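Local structure of tailspike protein (Siphovirus 9NA, 3RIQ) at residues L55-D66 and S78-T89. The protein binds the lipopolysaccharide of Salmonella as the receptor-binding tailspike of phage 9NA and probably cleaves its O-antigen as an endorhamnosidase. Sequence-based numbering, arbitrary orientation.
Sequences LTIECKAKFIGD and SKVISPHMHTKT
Ile57 and Val80, side by side on successive rungs of a right-handed parallel beta-helix, meet on the buried face of this contact, CD1 to CG2 at 4.3 Å. Strands 56-59 and 79-81 run only 7° apart, and their backbone bonds include the short one from Ile81 N to Ile57 O (2.8 Å). Phe63 and Met85 lie on the same face, with Cys59 and Pro83 packed between the two pairs. Cys59 turns its SG to Pro83 CB (3.9 Å), and the same CB meets the Phe63 ring at its edge. Packing is closer at Met85: chi1 and the bend at chi2 carry SD to Phe63 CD2 (3.7 Å) in an oblique Met-aromatic contact, while the chi3 bend lays CE beside Phe63 CB.

The loose part is the shift of pairing by one residue between Glu58 and Phe63, where the two chains part; a water there accepts from His84 N and donates to Ala61 O, joining the backbones. The other face is partly exposed yet close-packed: Ile81 CG2 touches Glu58 OE2 (3.4 Å), and its CD1 meets Thr56 CG2. Lys79 and Ile81 also pack against Ile81 and Lys79 of the neighbouring subunits of the trimer. Further along, Lys62 runs alongside the His84 side chain, CE over the ring centre (3.8 Å from the centroid), a CH-pi contact with NZ raised further above the same face; both ring nitrogens are bonded, to Glu162 and Thr164.

Beyond Gly65 the link passes to a side chain. Weak bonds run from Lys88 N to Gly65 O and Asp66 OD1, but Thr89 grips the carboxylate with two groups: its N reaches the syn lone pair of Asp66 OD1 almost straight (2.8 Å, 179°), and its OG1 donates to Asp66 OD2 at 2.6 Å, 24° out of the carboxylate plane.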
loop_
_atom_site.group_PDB
_atom_site.type_symbol
_atom_site.label_atom_id
_atom_site.label_comp_id
_atom_site.label_asym_id
_atom_site.label_seq_id
_atom_site.Cartn_x
_atom_site.Cartn_y
_atom_site.Cartn_z
ATOM N N LEU A 55 -37.664 -1.794 -10.146
ATOM C CA LEU A 55 -37.857 -3.189 -9.734
ATOM C C LEU A 55 -36.723 -3.748 -8.927
ATOM O O LEU A 55 -35.572 -3.338 -9.075
ATOM C CB LEU A 55 -38.089 -4.077 -10.968
ATOM C CG LEU A 55 -39.335 -3.741 -11.797
ATOM C CD1 LEU A 55 -39.393 -4.629 -13.022
ATOM C CD2 LEU A 55 -40.656 -3.847 -10.972
ATOM N N THR A 56 -37.068 -4.675 -8.037
ATOM C CA THR A 56 -36.089 -5.560 -7.421
ATOM C C THR A 56 -36.163 -6.869 -8.169
ATOM O O THR A 56 -37.197 -7.544 -8.113
ATOM C CB THR A 56 -36.465 -5.780 -5.952
ATOM O OG1 THR A 56 -36.586 -4.508 -5.302
ATOM C CG2 THR A 56 -35.395 -6.630 -5.240
ATOM N N ILE A 57 -35.115 -7.213 -8.926
ATOM C CA ILE A 57 -35.131 -8.457 -9.729
ATOM C C ILE A 57 -34.298 -9.497 -8.973
ATOM O O ILE A 57 -33.049 -9.426 -8.948
ATOM C CB ILE A 57 -34.626 -8.238 -11.170
ATOM C CG1 ILE A 57 -35.499 -7.180 -11.845
ATOM C CG2 ILE A 57 -34.654 -9.572 -11.939
ATOM C CD1 ILE A 57 -35.111 -6.795 -13.245
ATOM N N GLU A 58 -34.991 -10.404 -8.290
ATOM C CA GLU A 58 -34.339 -11.338 -7.371
ATOM C C GLU A 58 -34.081 -12.634 -8.116
ATOM O O GLU A 58 -35.029 -13.342 -8.464
ATOM C CB GLU A 58 -35.263 -11.592 -6.159
ATOM C CG GLU A 58 -34.684 -12.588 -5.163
ATOM C CD GLU A 58 -33.788 -11.941 -4.154
ATOM O OE1 GLU A 58 -34.263 -11.044 -3.452
ATOM O OE2 GLU A 58 -32.628 -12.341 -4.038
ATOM N N CYS A 59 -32.821 -12.952 -8.417
ATOM C CA CYS A 59 -32.547 -14.128 -9.272
ATOM C C CYS A 59 -32.191 -15.355 -8.450
ATOM O O CYS A 59 -31.233 -15.340 -7.632
ATOM C CB CYS A 59 -31.431 -13.831 -10.258
ATOM S SG CYS A 59 -31.803 -12.389 -11.303
ATOM N N LYS A 60 -32.985 -16.414 -8.631
ATOM C CA LYS A 60 -32.724 -17.697 -7.959
ATOM C C LYS A 60 -32.612 -18.824 -8.974
ATOM O O LYS A 60 -32.826 -19.998 -8.636
ATOM C CB LYS A 60 -33.797 -18.013 -6.902
ATOM C CG LYS A 60 -33.825 -16.994 -5.746
ATOM C CD LYS A 60 -34.712 -17.406 -4.584
ATOM C CE LYS A 60 -34.585 -16.447 -3.443
ATOM N NZ LYS A 60 -35.248 -16.963 -2.190
ATOM N N ALA A 61 -32.253 -18.461 -10.199
ATOM C CA ALA A 61 -32.105 -19.411 -11.304
ATOM C C ALA A 61 -31.381 -18.678 -12.428
ATOM O O ALA A 61 -31.016 -17.512 -12.238
ATOM C CB ALA A 61 -33.486 -19.919 -11.746
ATOM N N LYS A 62 -31.132 -19.331 -13.565
ATOM C CA LYS A 62 -30.252 -18.787 -14.592
ATOM C C LYS A 62 -30.996 -18.311 -15.816
ATOM O O LYS A 62 -32.070 -18.835 -16.133
ATOM C CB LYS A 62 -29.273 -19.881 -15.054
ATOM C CG LYS A 62 -28.452 -20.458 -13.913
ATOM C CD LYS A 62 -27.457 -21.457 -14.444
ATOM C CE LYS A 62 -26.601 -22.000 -13.314
ATOM N NZ LYS A 62 -27.406 -22.825 -12.359
ATOM N N PHE A 63 -30.405 -17.336 -16.513
ATOM C CA PHE A 63 -30.797 -17.004 -17.889
ATOM C C PHE A 63 -29.892 -17.769 -18.864
ATOM O O PHE A 63 -28.666 -17.534 -18.888
ATOM C CB PHE A 63 -30.672 -15.510 -18.136
ATOM C CG PHE A 63 -31.495 -14.667 -17.193
ATOM C CD1 PHE A 63 -32.908 -14.800 -17.146
ATOM C CD2 PHE A 63 -30.876 -13.771 -16.330
ATOM C CE1 PHE A 63 -33.692 -13.995 -16.269
ATOM C CE2 PHE A 63 -31.643 -12.983 -15.427
ATOM C CZ PHE A 63 -33.055 -13.091 -15.408
ATOM N N ILE A 64 -30.486 -18.654 -19.669
ATOM C CA ILE A 64 -29.737 -19.574 -20.512
ATOM C C ILE A 64 -29.995 -19.298 -21.979
ATOM O O ILE A 64 -31.150 -19.258 -22.396
ATOM C CB ILE A 64 -30.136 -21.042 -20.203
ATOM C CG1 ILE A 64 -29.913 -21.378 -18.729
ATOM C CG2 ILE A 64 -29.393 -22.046 -21.146
ATOM C CD1 ILE A 64 -30.607 -22.687 -18.273
ATOM N N GLY A 65 -28.951 -19.080 -22.778
ATOM C CA GLY A 65 -29.161 -18.825 -24.204
ATOM C C GLY A 65 -27.845 -18.687 -24.917
ATOM O O GLY A 65 -26.814 -18.532 -24.280
ATOM N N ASP A 66 -27.904 -18.722 -26.251
ATOM C CA ASP A 66 -26.787 -18.312 -27.097
ATOM C C ASP A 66 -27.153 -16.977 -27.723
ATOM O O ASP A 66 -28.176 -16.879 -28.416
ATOM C CB ASP A 66 -26.590 -19.317 -28.231
ATOM C CG ASP A 66 -26.164 -20.672 -27.750
ATOM O OD1 ASP A 66 -25.454 -20.781 -26.730
ATOM O OD2 ASP A 66 -26.550 -21.641 -28.424
ATOM N N SER A 78 -33.488 0.671 -9.734
ATOM C CA SER A 78 -33.671 -0.798 -9.712
ATOM C C SER A 78 -32.410 -1.510 -9.203
ATOM O O SER A 78 -31.283 -0.955 -9.227
ATOM C CB SER A 78 -33.990 -1.349 -11.116
ATOM O OG SER A 78 -35.252 -0.830 -11.545
ATOM N N LYS A 79 -32.620 -2.722 -8.701
ATOM C CA LYS A 79 -31.526 -3.579 -8.272
ATOM C C LYS A 79 -31.706 -4.968 -8.856
ATOM O O LYS A 79 -32.844 -5.467 -8.889
ATOM C CB LYS A 79 -31.452 -3.660 -6.737
ATOM C CG LYS A 79 -30.222 -4.396 -6.196
ATOM C CD LYS A 79 -30.225 -4.398 -4.662
ATOM C CE LYS A 79 -29.840 -3.013 -4.096
ATOM N NZ LYS A 79 -30.028 -2.915 -2.584
ATOM N N VAL A 80 -30.611 -5.581 -9.308
ATOM C CA VAL A 80 -30.642 -6.915 -9.899
ATOM C C VAL A 80 -29.744 -7.808 -9.047
ATOM O O VAL A 80 -28.514 -7.564 -8.908
ATOM C CB VAL A 80 -30.178 -6.876 -11.392
ATOM C CG1 VAL A 80 -30.317 -8.264 -12.035
ATOM C CG2 VAL A 80 -31.006 -5.845 -12.186
ATOM N N ILE A 81 -30.357 -8.814 -8.427
ATOM C CA ILE A 81 -29.706 -9.573 -7.349
ATOM C C ILE A 81 -29.326 -10.970 -7.831
ATOM O O ILE A 81 -30.187 -11.786 -8.203
ATOM C CB ILE A 81 -30.655 -9.685 -6.134
ATOM C CG1 ILE A 81 -31.106 -8.275 -5.705
ATOM C CG2 ILE A 81 -29.995 -10.428 -4.983
ATOM C CD1 ILE A 81 -32.108 -8.274 -4.572
ATOM N N SER A 82 -28.021 -11.210 -7.859
ATOM C CA SER A 82 -27.430 -12.498 -8.243
ATOM C C SER A 82 -27.905 -13.081 -9.576
ATOM O O SER A 82 -28.168 -14.261 -9.660
ATOM C CB SER A 82 -27.650 -13.536 -7.162
ATOM O OG SER A 82 -27.142 -13.084 -5.911
ATOM N N PRO A 83 -27.916 -12.295 -10.643
ATOM C CA PRO A 83 -28.222 -12.919 -11.923
ATOM C C PRO A 83 -27.094 -13.829 -12.376
ATOM O O PRO A 83 -25.968 -13.714 -11.903
ATOM C CB PRO A 83 -28.295 -11.718 -12.866
ATOM C CG PRO A 83 -27.342 -10.720 -12.247
ATOM C CD PRO A 83 -27.534 -10.875 -10.793
ATOM N N HIS A 84 -27.433 -14.741 -13.280
ATOM C CA HIS A 84 -26.464 -15.689 -13.838
ATOM C C HIS A 84 -26.719 -15.898 -15.329
ATOM O O HIS A 84 -27.755 -16.426 -15.696
ATOM C CB HIS A 84 -26.558 -17.034 -13.102
ATOM C CG HIS A 84 -25.462 -18.002 -13.444
ATOM N ND1 HIS A 84 -24.778 -18.704 -12.475
ATOM C CD2 HIS A 84 -24.951 -18.416 -14.635
ATOM C CE1 HIS A 84 -23.884 -19.494 -13.058
ATOM N NE2 HIS A 84 -23.985 -19.353 -14.366
ATOM N N MET A 85 -25.789 -15.468 -16.164
ATOM C CA MET A 85 -25.863 -15.655 -17.606
ATOM C C MET A 85 -25.115 -16.922 -18.001
ATOM O O MET A 85 -23.912 -17.001 -17.828
ATOM C CB MET A 85 -25.271 -14.452 -18.343
ATOM C CG MET A 85 -25.928 -13.134 -18.036
ATOM S SD MET A 85 -27.724 -13.087 -18.162
ATOM C CE MET A 85 -27.944 -13.528 -19.931
ATOM N N HIS A 86 -25.832 -17.908 -18.535
ATOM C CA HIS A 86 -25.256 -19.203 -18.886
ATOM C C HIS A 86 -25.437 -19.521 -20.384
ATOM O O HIS A 86 -26.537 -19.476 -20.902
ATOM C CB HIS A 86 -25.949 -20.275 -18.035
ATOM C CG HIS A 86 -25.217 -21.594 -17.950
ATOM N ND1 HIS A 86 -24.939 -22.371 -19.061
ATOM C CD2 HIS A 86 -24.779 -22.304 -16.874
ATOM C CE1 HIS A 86 -24.313 -23.474 -18.677
ATOM N NE2 HIS A 86 -24.220 -23.466 -17.355
ATOM N N THR A 87 -24.363 -19.853 -21.070
ATOM C CA THR A 87 -24.460 -20.282 -22.457
ATOM C C THR A 87 -25.433 -21.471 -22.654
ATOM O O THR A 87 -25.600 -22.324 -21.746
ATOM C CB THR A 87 -23.034 -20.636 -22.997
ATOM O OG1 THR A 87 -23.121 -20.835 -24.414
ATOM C CG2 THR A 87 -22.438 -21.907 -22.314
ATOM N N LYS A 88 -26.060 -21.553 -23.821
ATOM C CA LYS A 88 -26.846 -22.739 -24.147
ATOM C C LYS A 88 -25.930 -23.822 -24.760
ATOM O O LYS A 88 -25.862 -24.951 -24.271
ATOM C CB LYS A 88 -28.024 -22.369 -25.063
ATOM C CG LYS A 88 -28.806 -23.628 -25.517
ATOM C CD LYS A 88 -30.117 -23.292 -26.257
ATOM C CE LYS A 88 -29.875 -22.470 -27.548
ATOM N NZ LYS A 88 -31.158 -22.134 -28.340
ATOM N N THR A 89 -25.186 -23.446 -25.787
ATOM C CA THR A 89 -24.224 -24.334 -26.453
ATOM C C THR A 89 -22.880 -24.285 -25.724
ATOM O O THR A 89 -22.440 -23.220 -25.333
ATOM C CB THR A 89 -23.996 -23.857 -27.924
ATOM O OG1 THR A 89 -25.250 -23.842 -28.627
ATOM C CG2 THR A 89 -23.040 -24.786 -28.677
HETATM O O HOH W 1 -30.318 -15.189 -13.421
HETATM O O HOH W 2 -29.170 -16.926 -9.999
HETATM O O HOH W 3 -30.666 -19.130 -27.228
#